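Local coordinates for protein N(G),N(G)-dimethylarginine dimethylaminohydrolase (Pseudomonas aeruginosa, PDB 1H70) that hydrolyses asymmetric dimethylarginine and monomethylarginine, inhibitors of nitric oxide synthase, to citrulline, releasing dimethylamine or methylamine, at residues A[7-11]-A[62-66]; A[66-70]-A[114-119]; A[106-112]-A[141-145]; A[205-209]-A[248-254]. The protein carries 1 engineered substitution. One frame throughout, in Å; residues are numbered along the deposited sequence.

Overall arrangement
Contacts 1, 2 and 4 all touch the bound citrulline, their centres 11 to 12 Å apart. Contacts 1 and 2 share E66, where segment 62-66 ends and 66-70 begins. E66 also links both to contact 4, bonding S249 through one carboxylate oxygen and R254 through the other, while strands 5-9 and 253-254 pair between contacts 1 and 4. Contact 3 is peripheral, its centre about 22 Å from that of contact 1 and 23 Å from that of contact 4. It joins the group only through contact 2, 12 Å away between centres, where M142 packs on L70, V114 and I119. The M142 side chain remains about 13 Å from the ligand.

Contact 1 (A[7-11]-A[62-66]); sequences IARTP and SVFVE. With CIR (citrulline), chain B.
V65 straddles the backbone of strand 5-9 with its two methyl groups. CG1 rests on R9 CB at 3.6 Å, while CG2 comes within 3.5 Å of I7 O and also meets A8 CA. A chi1 of -63° sets CG1 anti to the residue's own carbonyl carbon and lets both branches face the strand. Further along, V63 CG2 lies 3.4 Å from R9 O and also packs on P11 CB. The other branch of V63 turns to its neighbour F64, with CG1 over the centre of one face of the ring. R9 runs alongside S62: its chain is extended as far as CD, which passes 3.5 Å from S62 O, then bends at chi3 (-70°) and brings that oxygen to the edge of the guanidinium, in its plane. The charged end is held outside the two segments, NH1 by P54 O and NH2 weakly by I92 O.

Toward T10 the packing gives way to a join made by one water. T10 is partly exposed and its CB points away from 62-66; here the water bridges the segments, donating to T10 O at 2.9 Å and to S62 OG at 2.7 Å. S62 OG is further tied to F59 O. On the other side of the loop, F64 forms the centre of an inverse gamma turn and holds its ring against the aliphatic chain of citrulline, CD1 to C3 3.7 Å. The strand thus backs a turn that forms one wall of the substrate pocket, in keeping with the central active site of the pentein beta/alpha propeller.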
loop_
_atom_site.group_PDB
_atom_site.type_symbol
_atom_site.label_atom_id
_atom_site.label_comp_id
_atom_site.label_asym_id
_atom_site.label_seq_id
_atom_site.Cartn_x
_atom_site.Cartn_y
_atom_site.Cartn_z
ATOM N N ILE A 7 -0.489 5.951 9.551
ATOM C CA ILE A 7 0.548 6.968 9.331
ATOM C C ILE A 7 0.386 7.420 7.874
ATOM O O ILE A 7 0.165 6.590 6.975
ATOM C CB ILE A 7 1.981 6.447 9.538
ATOM C CG1 ILE A 7 2.182 5.994 10.983
ATOM C CG2 ILE A 7 3.010 7.498 9.141
ATOM C CD1 ILE A 7 3.377 5.080 11.162
ATOM N N ALA A 8 0.525 8.717 7.623
ATOM C CA ALA A 8 0.416 9.273 6.260
ATOM C C ALA A 8 1.372 10.452 6.168
ATOM O O ALA A 8 1.903 10.898 7.207
ATOM C CB ALA A 8 -1.007 9.756 5.970
ATOM N N ARG A 9 1.582 10.991 4.974
ATOM C CA ARG A 9 2.478 12.163 4.864
ATOM C C ARG A 9 1.934 13.109 3.813
ATOM O O ARG A 9 1.609 12.692 2.712
ATOM C CB ARG A 9 3.878 11.725 4.491
ATOM C CG ARG A 9 4.933 12.884 4.431
ATOM C CD ARG A 9 6.252 12.468 3.810
ATOM N NE ARG A 9 7.028 11.553 4.638
ATOM C CZ ARG A 9 7.706 11.887 5.726
ATOM N NH1 ARG A 9 7.721 13.147 6.161
ATOM N NH2 ARG A 9 8.384 10.943 6.386
ATOM N N THR A 10 1.847 14.383 4.150
ATOM C CA THR A 10 1.378 15.406 3.227
ATOM C C THR A 10 2.193 15.372 1.957
ATOM O O THR A 10 3.394 15.246 2.032
ATOM C CB THR A 10 1.584 16.770 3.938
ATOM O OG1 THR A 10 0.874 16.720 5.189
ATOM C CG2 THR A 10 1.001 17.944 3.129
ATOM N N PRO A 11 1.562 15.514 0.787
ATOM C CA PRO A 11 2.311 15.519 -0.480
ATOM C C PRO A 11 3.160 16.791 -0.621
ATOM O O PRO A 11 2.773 17.855 -0.103
ATOM C CB PRO A 11 1.197 15.452 -1.536
ATOM C CG PRO A 11 0.026 16.074 -0.871
ATOM C CD PRO A 11 0.106 15.679 0.597
ATOM N N SER A 62 7.314 10.809 -1.617
ATOM C CA SER A 62 7.267 10.491 -0.182
ATOM C C SER A 62 5.855 10.415 0.452
ATOM O O SER A 62 5.654 9.853 1.540
ATOM C CB SER A 62 8.263 11.375 0.613
ATOM O OG SER A 62 7.890 12.728 0.500
ATOM N N VAL A 63 4.839 10.865 -0.278
ATOM C CA VAL A 63 3.452 10.743 0.126
ATOM C C VAL A 63 3.078 9.268 0.160
ATOM O O VAL A 63 2.170 8.870 0.890
ATOM C CB VAL A 63 2.514 11.485 -0.871
ATOM C CG1 VAL A 63 2.598 10.876 -2.271
ATOM C CG2 VAL A 63 1.065 11.499 -0.381
ATOM N N PHE A 64 3.772 8.446 -0.630
ATOM C CA PHE A 64 3.514 7.011 -0.662
ATOM C C PHE A 64 4.274 6.274 0.440
ATOM O O PHE A 64 5.187 5.455 0.195
ATOM C CB PHE A 64 3.851 6.433 -2.046
ATOM C CG PHE A 64 3.055 7.105 -3.143
ATOM C CD1 PHE A 64 3.696 7.692 -4.225
ATOM C CD2 PHE A 64 1.678 7.161 -3.055
ATOM C CE1 PHE A 64 2.961 8.318 -5.221
ATOM C CE2 PHE A 64 0.920 7.786 -4.065
ATOM C CZ PHE A 64 1.569 8.351 -5.147
ATOM N N VAL A 65 3.862 6.551 1.671
ATOM C CA VAL A 65 4.491 5.984 2.864
ATOM C C VAL A 65 4.365 4.463 2.986
ATOM O O VAL A 65 5.112 3.841 3.768
ATOM C CB VAL A 65 3.959 6.641 4.164
ATOM C CG1 VAL A 65 4.322 8.123 4.176
ATOM C CG2 VAL A 65 2.436 6.412 4.325
ATOM N N GLU A 66 3.473 3.852 2.209
ATOM C CA GLU A 66 3.392 2.397 2.224
ATOM C C GLU A 66 4.728 1.745 1.865
ATOM O O GLU A 66 5.049 0.732 2.436
ATOM C CB GLU A 66 2.329 1.913 1.226
ATOM C CG GLU A 66 2.351 0.416 0.953
ATOM C CD GLU A 66 0.996 -0.123 0.549
ATOM O OE1 GLU A 66 0.670 -0.058 -0.657
ATOM O OE2 GLU A 66 0.262 -0.617 1.414
HETATM C C CIR B . 6.681 5.246 -7.543
HETATM O O CIR B . 7.416 4.678 -6.679
HETATM O OXT CIR B . 6.895 5.038 -8.808
HETATM C CA CIR B . 5.522 6.100 -7.104
HETATM N N CIR B . 5.263 7.148 -8.109
HETATM C C3 CIR B . 4.268 5.214 -6.898
HETATM C C4 CIR B . 4.483 4.290 -5.686
HETATM C C5 CIR B . 3.264 3.399 -5.513
HETATM N N6 CIR B . 3.401 2.548 -4.322
HETATM C C7 CIR B . 2.441 1.788 -3.820
HETATM O O7 CIR B . 1.303 1.725 -4.311
HETATM N N8 CIR B . 2.715 1.066 -2.716
HETATM O O HOH W 1 6.056 14.714 0.901
#

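Contact 2 (A[66-70]-A[114-119]); sequences EDPVL and VEAGDI. With CIR (citrulline), chain B.
Two backbone N-H groups, of A116 and G117, converge on D67. A116 N bonds D67 O at 3.0 Å, almost straight at 178°, using a lone pair in the carbonyl plane; G117 N reaches D67 OD1 at 2.9 Å through a more bent bond (133°), meeting the oxygen nearly along its C-O axis. The first fixes the D67 backbone, the second helps to position its carboxylate. OD1 also accepts from citrulline N8, and OD2 from N6 at 2.8 Å, so the side chain grips both ureido nitrogens. As in the guanidino-modifying enzymes of the pentein fold, acidic side chains meet the group derived from the substrate guanidinium. E66 OE1 accepts from N8 as well (3.1 Å) and is bonded to S249. G117, without a side chain, lets N8 approach its CA to 3.3 Å.

Among charged groups, D67 OD2 forms a salt bridge with R86 and lies 4.5 Å from E115 OE1, an acidic neighbour that R133 probably helps to offset; E115 OE1 also accepts from H163.

A116 packs its methyl on polar backbone atoms, CB lying 3.0 Å from E66 O and slightly farther from V69 O. The apolar contact is made by L70 and I119, which run nearly perpendicular, CD1 to CG2 3.9 Å.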
loop_
_atom_site.group_PDB
_atom_site.type_symbol
_atom_site.label_atom_id
_atom_site.label_comp_id
_atom_site.label_asym_id
_atom_site.label_seq_id
_atom_site.Cartn_x
_atom_site.Cartn_y
_atom_site.Cartn_z
ATOM N N GLU A 66 3.473 3.852 2.209
ATOM C CA GLU A 66 3.392 2.397 2.224
ATOM C C GLU A 66 4.728 1.745 1.865
ATOM O O GLU A 66 5.049 0.732 2.436
ATOM C CB GLU A 66 2.329 1.913 1.226
ATOM C CG GLU A 66 2.351 0.416 0.953
ATOM C CD GLU A 66 0.996 -0.123 0.549
ATOM O OE1 GLU A 66 0.670 -0.058 -0.657
ATOM O OE2 GLU A 66 0.262 -0.617 1.414
ATOM N N ASP A 67 5.506 2.306 0.943
ATOM C CA ASP A 67 6.730 1.608 0.496
ATOM C C ASP A 67 7.915 1.498 1.458
ATOM O O ASP A 67 8.537 0.439 1.557
ATOM C CB ASP A 67 7.116 2.116 -0.892
ATOM C CG ASP A 67 6.004 1.874 -1.872
ATOM O OD1 ASP A 67 5.501 0.711 -1.914
ATOM O OD2 ASP A 67 5.591 2.782 -2.593
ATOM N N PRO A 68 8.267 2.560 2.177
ATOM C CA PRO A 68 9.425 2.509 3.079
ATOM C C PRO A 68 9.327 1.643 4.338
ATOM O O PRO A 68 10.354 1.470 4.997
ATOM C CB PRO A 68 9.660 3.979 3.458
ATOM C CG PRO A 68 8.433 4.728 3.050
ATOM C CD PRO A 68 7.675 3.906 2.078
ATOM N N VAL A 69 8.173 1.090 4.710
ATOM C CA VAL A 69 8.066 0.313 5.926
ATOM C C VAL A 69 6.941 -0.699 5.839
ATOM O O VAL A 69 5.959 -0.493 5.130
ATOM C CB VAL A 69 7.649 1.157 7.175
ATOM C CG1 VAL A 69 8.019 0.398 8.462
ATOM C CG2 VAL A 69 8.219 2.567 7.204
ATOM N N LEU A 70 7.105 -1.793 6.572
ATOM C CA LEU A 70 6.042 -2.769 6.750
ATOM C C LEU A 70 5.744 -2.821 8.246
ATOM O O LEU A 70 6.596 -3.231 9.034
ATOM C CB LEU A 70 6.444 -4.163 6.275
ATOM C CG LEU A 70 5.347 -5.209 6.473
ATOM C CD1 LEU A 70 4.215 -4.979 5.464
ATOM C CD2 LEU A 70 5.938 -6.652 6.361
ATOM N N VAL A 114 13.418 -3.846 -1.148
ATOM C CA VAL A 114 11.996 -4.169 -0.889
ATOM C C VAL A 114 11.190 -2.878 -0.859
ATOM O O VAL A 114 11.660 -1.912 -0.292
ATOM C CB VAL A 114 11.720 -4.833 0.487
ATOM C CG1 VAL A 114 10.218 -4.953 0.781
ATOM C CG2 VAL A 114 12.308 -6.250 0.576
ATOM N N GLU A 115 10.002 -2.878 -1.456
ATOM C CA GLU A 115 9.064 -1.754 -1.335
ATOM C C GLU A 115 7.786 -2.430 -0.861
ATOM O O GLU A 115 7.299 -3.338 -1.530
ATOM C CB GLU A 115 8.856 -0.945 -2.627
ATOM C CG GLU A 115 10.079 -0.086 -2.924
ATOM C CD GLU A 115 10.056 0.641 -4.256
ATOM O OE1 GLU A 115 8.970 0.776 -4.861
ATOM O OE2 GLU A 115 11.142 1.102 -4.669
ATOM N N ALA A 116 7.258 -1.977 0.287
ATOM C CA ALA A 116 6.110 -2.634 0.916
ATOM C C ALA A 116 4.799 -2.665 0.153
ATOM O O ALA A 116 3.881 -3.392 0.539
ATOM C CB ALA A 116 5.885 -2.125 2.365
ATOM N N GLY A 117 4.694 -1.938 -0.954
ATOM C CA GLY A 117 3.508 -2.009 -1.812
ATOM C C GLY A 117 3.434 -3.395 -2.453
ATOM O O GLY A 117 2.401 -3.823 -2.959
ATOM N N ASP A 118 4.568 -4.108 -2.432
ATOM C CA ASP A 118 4.664 -5.465 -2.954
ATOM C C ASP A 118 4.207 -6.498 -1.925
ATOM O O ASP A 118 4.227 -7.694 -2.198
ATOM C CB ASP A 118 6.106 -5.792 -3.343
ATOM C CG ASP A 118 6.447 -5.393 -4.763
ATOM O OD1 ASP A 118 5.656 -5.748 -5.678
ATOM O OD2 ASP A 118 7.512 -4.758 -5.027
ATOM N N ILE A 119 3.818 -6.018 -0.742
ATOM C CA ILE A 119 3.422 -6.925 0.348
ATOM C C ILE A 119 1.959 -6.842 0.715
ATOM O O ILE A 119 1.425 -5.784 1.086
ATOM C CB ILE A 119 4.324 -6.694 1.590
ATOM C CG1 ILE A 119 5.790 -6.888 1.203
ATOM C CG2 ILE A 119 3.970 -7.726 2.721
ATOM C CD1 ILE A 119 6.804 -6.498 2.296
HETATM C C CIR B . 6.681 5.246 -7.543
HETATM O O CIR B . 7.416 4.678 -6.679
HETATM O OXT CIR B . 6.895 5.038 -8.808
HETATM C CA CIR B . 5.522 6.100 -7.104
HETATM N N CIR B . 5.263 7.148 -8.109
HETATM C C3 CIR B . 4.268 5.214 -6.898
HETATM C C4 CIR B . 4.483 4.290 -5.686
HETATM C C5 CIR B . 3.264 3.399 -5.513
HETATM N N6 CIR B . 3.401 2.548 -4.322
HETATM C C7 CIR B . 2.441 1.788 -3.820
HETATM O O7 CIR B . 1.303 1.725 -4.311
HETATM N N8 CIR B . 2.715 1.066 -2.716
#

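Contact 3 (A[106-112]-A[141-145]); sequences ERIEAPG and QMIAI
The flat amide of Q141 meets the backbone of E109 edge-on, using both of its polar atoms on a single residue. OE1 accepts from E109 N at 2.9 Å in a nearly straight bond (176°), with the N-H lying in the carbonyl plane on a lone pair. NE2 donates to E109 O, also at 2.9 Å; the acceptor lies close to the amide plane, although NE2 itself stands above the plane of the E109 carbonyl. Here helix 136-148 packs on the end of strand 105-107, an outer strand of a three-stranded sheet, and on the loop after it, within the beta/alpha propeller and well away from the bound citrulline.

Two further partners fix the rotation of the Q141 amide, E137 OE2 accepting from NE2 and a water that joins OE1 to R107 O. E109 O is doubly used, since G112 N also donates to it and closes a type VI turn around the cis peptide bond before P111.

Beside this polar clamp runs an apolar seam. I108 CD1 touches M142 CE at 3.9 Å, the two side chains running nearly perpendicular, and lies 4.2 Å from I145 CD1. Together chi1 (-58°) and chi2 (-67°) of the isoleucine carry CD1 to the helix. At the outer end E106 and I145 lie antiparallel, side by side. The E106 carboxylate goes to K148 and H149, leaving its aliphatic part for the helix, with E106 CG 3.6 Å from I145 CG2.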
loop_
_atom_site.group_PDB
_atom_site.type_symbol
_atom_site.label_atom_id
_atom_site.label_comp_id
_atom_site.label_asym_id
_atom_site.label_seq_id
_atom_site.Cartn_x
_atom_site.Cartn_y
_atom_site.Cartn_z
ATOM N N GLU A 106 13.074 -3.667 12.691
ATOM C CA GLU A 106 13.999 -4.493 11.924
ATOM C C GLU A 106 14.253 -3.763 10.606
ATOM O O GLU A 106 13.552 -2.794 10.306
ATOM C CB GLU A 106 13.362 -5.846 11.633
ATOM C CG GLU A 106 12.877 -6.640 12.833
ATOM C CD GLU A 106 13.944 -7.504 13.497
ATOM O OE1 GLU A 106 15.108 -7.496 13.051
ATOM O OE2 GLU A 106 13.603 -8.210 14.489
ATOM N N ARG A 107 15.247 -4.191 9.824
ATOM C CA ARG A 107 15.514 -3.489 8.574
ATOM C C ARG A 107 16.039 -4.424 7.490
ATOM O O ARG A 107 16.725 -5.389 7.794
ATOM C CB ARG A 107 16.504 -2.341 8.783
ATOM C CG ARG A 107 17.736 -2.709 9.542
ATOM C CD ARG A 107 18.860 -1.691 9.482
ATOM N NE ARG A 107 18.759 -0.348 10.063
ATOM C CZ ARG A 107 17.839 0.246 10.841
ATOM N NH1 ARG A 107 16.734 -0.339 11.237
ATOM N NH2 ARG A 107 18.054 1.504 11.225
ATOM N N ILE A 108 15.712 -4.111 6.242
ATOM C CA ILE A 108 16.237 -4.846 5.096
ATOM C C ILE A 108 17.598 -4.234 4.791
ATOM O O ILE A 108 17.752 -3.019 4.935
ATOM C CB ILE A 108 15.331 -4.648 3.880
ATOM C CG1 ILE A 108 13.913 -5.100 4.189
ATOM C CG2 ILE A 108 15.926 -5.335 2.603
ATOM C CD1 ILE A 108 13.739 -6.596 4.426
ATOM N N GLU A 109 18.569 -5.049 4.365
ATOM C CA GLU A 109 19.899 -4.536 4.033
ATOM C C GLU A 109 20.348 -4.973 2.652
ATOM O O GLU A 109 19.757 -5.867 2.067
ATOM C CB GLU A 109 20.961 -5.146 4.938
ATOM C CG GLU A 109 20.851 -4.997 6.427
ATOM C CD GLU A 109 21.987 -5.784 7.064
ATOM O OE1 GLU A 109 22.646 -6.586 6.351
ATOM O OE2 GLU A 109 22.210 -5.586 8.269
ATOM N N ALA A 110 21.424 -4.372 2.153
ATOM C CA ALA A 110 21.968 -4.790 0.865
ATOM C C ALA A 110 22.405 -6.234 0.987
ATOM O O ALA A 110 22.789 -6.697 2.061
ATOM C CB ALA A 110 23.160 -3.914 0.472
ATOM N N PRO A 111 22.346 -6.980 -0.113
ATOM C CA PRO A 111 21.919 -6.490 -1.427
ATOM C C PRO A 111 20.422 -6.646 -1.731
ATOM O O PRO A 111 20.004 -6.756 -2.896
ATOM C CB PRO A 111 22.746 -7.374 -2.362
ATOM C CG PRO A 111 22.784 -8.717 -1.630
ATOM C CD PRO A 111 22.764 -8.393 -0.156
ATOM N N GLY A 112 19.607 -6.598 -0.696
ATOM C CA GLY A 112 18.163 -6.733 -0.858
ATOM C C GLY A 112 17.513 -5.390 -1.158
ATOM O O GLY A 112 18.029 -4.339 -0.792
ATOM N N GLN A 141 15.011 -11.772 2.881
ATOM C CA GLN A 141 15.319 -11.121 4.138
ATOM C C GLN A 141 14.035 -10.826 4.905
ATOM O O GLN A 141 13.975 -11.048 6.109
ATOM C CB GLN A 141 16.115 -9.844 3.886
ATOM C CG GLN A 141 17.577 -10.092 3.620
ATOM C CD GLN A 141 18.301 -8.780 3.452
ATOM O OE1 GLN A 141 18.072 -7.855 4.221
ATOM N NE2 GLN A 141 19.146 -8.688 2.428
ATOM N N MET A 142 13.013 -10.339 4.207
ATOM C CA MET A 142 11.732 -10.033 4.844
ATOM C C MET A 142 11.068 -11.295 5.380
ATOM O O MET A 142 10.554 -11.315 6.499
ATOM C CB MET A 142 10.804 -9.301 3.863
ATOM C CG MET A 142 9.450 -8.931 4.476
ATOM S SD MET A 142 9.604 -7.627 5.720
ATOM C CE MET A 142 9.844 -6.175 4.674
ATOM N N ILE A 143 11.060 -12.371 4.590
ATOM C CA ILE A 143 10.411 -13.597 5.096
ATOM C C ILE A 143 11.137 -14.096 6.354
ATOM O O ILE A 143 10.491 -14.532 7.317
ATOM C CB ILE A 143 10.333 -14.692 4.001
ATOM C CG1 ILE A 143 9.273 -14.261 2.963
ATOM C CG2 ILE A 143 9.964 -16.040 4.605
ATOM C CD1 ILE A 143 9.360 -14.963 1.638
ATOM N N ALA A 144 12.468 -14.001 6.379
ATOM C CA ALA A 144 13.236 -14.463 7.550
ATOM C C ALA A 144 12.879 -13.656 8.801
ATOM O O ALA A 144 12.737 -14.220 9.898
ATOM C CB ALA A 144 14.742 -14.434 7.273
ATOM N N ILE A 145 12.723 -12.342 8.641
ATOM C CA ILE A 145 12.364 -11.486 9.777
ATOM C C ILE A 145 10.976 -11.841 10.284
ATOM O O ILE A 145 10.748 -11.982 11.491
ATOM C CB ILE A 145 12.420 -10.011 9.380
ATOM C CG1 ILE A 145 13.865 -9.573 9.136
ATOM C CG2 ILE A 145 11.815 -9.145 10.490
ATOM C CD1 ILE A 145 13.961 -8.262 8.324
HETATM O O HOH W 2 17.948 -7.982 6.824
#

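Contact 4 (A[205-209]-A[248-254]); sequences NCIWV and VSSMSLR. Engineered in segment 248-254: S250 (natural residue Cys). With CIR (citrulline), chain B.
I207 is the hub of this contact, its CG2 methyl lying over the centre of one face of the R254 guanidinium, 3.5 Å from CZ. The same methyl is pressed against S249 CA at 3.4 Å, closer than two carbons normally pack. With chi1 at 53° CG1 falls between the backbone N and the carbonyl carbon, and from there it turns toward V248, CG1 to CG2 4.1 Å. V248 uses that CG2 methyl a second time, against C206 CA at 3.6 Å. The N205 side chain lies beside S249.

A type I beta turn from S249 to S252 carries position 250, the probable nucleophile position of this pentein-fold enzyme. S250 is an engineered replacement of the cysteine found there in the natural enzyme. Its OG lies unusually close to citrulline O7, a modelled hydrogen bond whose exact length is doubtful. R254 ties the turn together within the guanidinium plane: NH2 gives hydrogen bonds to S249 O (3.0 Å, 160°) and to S252 OG (2.8 Å), while NH1 forms a salt bridge with E66. S252 OG is also held by Y39 OH of helix 29-43.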
loop_
_atom_site.group_PDB
_atom_site.type_symbol
_atom_site.label_atom_id
_atom_site.label_comp_id
_atom_site.label_asym_id
_atom_site.label_seq_id
_atom_site.Cartn_x
_atom_site.Cartn_y
_atom_site.Cartn_z
ATOM N N ASN A 205 -6.921 -1.637 -6.256
ATOM C CA ASN A 205 -6.185 -1.143 -5.083
ATOM C C ASN A 205 -7.191 -0.412 -4.184
ATOM O O ASN A 205 -7.685 0.662 -4.558
ATOM C CB ASN A 205 -5.046 -0.233 -5.547
ATOM C CG ASN A 205 -4.121 0.212 -4.421
ATOM O OD1 ASN A 205 -2.905 -0.015 -4.470
ATOM N ND2 ASN A 205 -4.657 0.879 -3.445
ATOM N N CYS A 206 -7.572 -1.043 -3.063
ATOM C CA CYS A 206 -8.507 -0.507 -2.077
ATOM C C CYS A 206 -7.977 -0.877 -0.697
ATOM O O CYS A 206 -7.119 -1.736 -0.592
ATOM C CB CYS A 206 -9.919 -1.103 -2.199
ATOM S SG CYS A 206 -10.770 -0.712 -3.739
ATOM N N ILE A 207 -8.467 -0.205 0.350
ATOM C CA ILE A 207 -8.053 -0.582 1.710
ATOM C C ILE A 207 -9.183 -0.852 2.683
ATOM O O ILE A 207 -10.109 -0.073 2.838
ATOM C CB ILE A 207 -7.123 0.473 2.366
ATOM C CG1 ILE A 207 -7.747 1.869 2.310
ATOM C CG2 ILE A 207 -5.738 0.432 1.723
ATOM C CD1 ILE A 207 -6.866 2.953 2.991
ATOM N N TRP A 208 -9.079 -1.991 3.363
ATOM C CA TRP A 208 -9.995 -2.327 4.426
ATOM C C TRP A 208 -9.416 -1.634 5.657
ATOM O O TRP A 208 -8.204 -1.717 5.902
ATOM C CB TRP A 208 -10.019 -3.837 4.673
ATOM C CG TRP A 208 -10.836 -4.269 5.861
ATOM C CD1 TRP A 208 -12.162 -4.629 5.828
ATOM C CD2 TRP A 208 -10.413 -4.376 7.210
ATOM N NE1 TRP A 208 -12.583 -4.955 7.096
ATOM C CE2 TRP A 208 -11.518 -4.831 7.965
ATOM C CE3 TRP A 208 -9.197 -4.155 7.872
ATOM C CZ2 TRP A 208 -11.454 -5.034 9.347
ATOM C CZ3 TRP A 208 -9.123 -4.379 9.248
ATOM C CH2 TRP A 208 -10.239 -4.825 9.972
ATOM N N VAL A 209 -10.262 -0.939 6.411
ATOM C CA VAL A 209 -9.858 -0.340 7.685
ATOM C C VAL A 209 -11.056 -0.480 8.637
ATOM O O VAL A 209 -12.039 0.267 8.544
ATOM C CB VAL A 209 -9.528 1.194 7.593
ATOM C CG1 VAL A 209 -8.975 1.684 8.940
ATOM C CG2 VAL A 209 -8.520 1.538 6.483
ATOM N N VAL A 248 -4.974 4.402 -2.841
ATOM C CA VAL A 248 -5.273 4.425 -1.434
ATOM C C VAL A 248 -4.394 3.512 -0.579
ATOM O O VAL A 248 -4.143 3.879 0.544
ATOM C CB VAL A 248 -6.784 4.197 -1.137
ATOM C CG1 VAL A 248 -7.629 5.306 -1.763
ATOM C CG2 VAL A 248 -7.278 2.854 -1.632
ATOM N N SER A 249 -3.920 2.356 -1.057
ATOM C CA SER A 249 -3.084 1.534 -0.171
ATOM C C SER A 249 -1.737 2.222 -0.007
ATOM O O SER A 249 -1.125 2.216 1.042
ATOM C CB SER A 249 -2.852 0.110 -0.709
ATOM O OG SER A 249 -1.830 0.127 -1.684
ATOM N N SER A 250 -1.305 2.859 -1.076
ATOM C CA SER A 250 -0.005 3.529 -1.170
ATOM C C SER A 250 0.220 4.655 -0.194
ATOM O O SER A 250 1.366 4.925 0.184
ATOM C CB SER A 250 0.086 4.161 -2.569
ATOM O OG SER A 250 -0.517 3.274 -3.510
ATOM N N MET A 251 -0.856 5.345 0.145
ATOM C CA MET A 251 -0.800 6.561 0.926
ATOM C C MET A 251 -0.842 6.420 2.440
ATOM O O MET A 251 -0.879 7.442 3.156
ATOM C CB MET A 251 -1.867 7.518 0.376
ATOM C CG MET A 251 -1.387 8.031 -0.996
ATOM S SD MET A 251 -2.405 9.384 -1.642
ATOM C CE MET A 251 -3.924 8.436 -1.829
ATOM N N SER A 252 -0.838 5.186 2.954
ATOM C CA SER A 252 -0.797 5.067 4.409
ATOM C C SER A 252 -0.165 3.777 4.858
ATOM O O SER A 252 0.056 2.872 4.052
ATOM C CB SER A 252 -2.173 5.207 5.073
ATOM O OG SER A 252 -3.197 4.348 4.563
ATOM N N LEU A 253 0.173 3.768 6.147
ATOM C CA LEU A 253 0.635 2.590 6.886
ATOM C C LEU A 253 -0.523 2.353 7.872
ATOM O O LEU A 253 -0.999 3.297 8.487
ATOM C CB LEU A 253 1.899 2.898 7.681
ATOM C CG LEU A 253 3.338 2.693 7.209
ATOM C CD1 LEU A 253 3.563 2.012 5.918
ATOM C CD2 LEU A 253 4.281 3.858 7.460
ATOM N N ARG A 254 -1.007 1.122 7.982
ATOM C CA ARG A 254 -2.162 0.751 8.774
ATOM C C ARG A 254 -1.790 -0.381 9.742
ATOM O O ARG A 254 -1.333 -1.417 9.292
ATOM C CB ARG A 254 -3.251 0.258 7.813
ATOM C CG ARG A 254 -3.671 1.319 6.812
ATOM C CD ARG A 254 -4.492 0.802 5.610
ATOM N NE ARG A 254 -3.630 0.021 4.699
ATOM C CZ ARG A 254 -2.846 0.515 3.743
ATOM N NH1 ARG A 254 -2.174 -0.367 2.981
ATOM N NH2 ARG A 254 -2.717 1.828 3.516
HETATM C C CIR B . 6.681 5.246 -7.543
HETATM O O CIR B . 7.416 4.678 -6.679
HETATM O OXT CIR B . 6.895 5.038 -8.808
HETATM C CA CIR B . 5.522 6.100 -7.104
HETATM N N CIR B . 5.263 7.148 -8.109
HETATM C C3 CIR B . 4.268 5.214 -6.898
HETATM C C4 CIR B . 4.483 4.290 -5.686
HETATM C C5 CIR B . 3.264 3.399 -5.513
HETATM N N6 CIR B . 3.401 2.548 -4.322
HETATM C C7 CIR B . 2.441 1.788 -3.820
HETATM O O7 CIR B . 1.303 1.725 -4.311
HETATM N N8 CIR B . 2.715 1.066 -2.716
#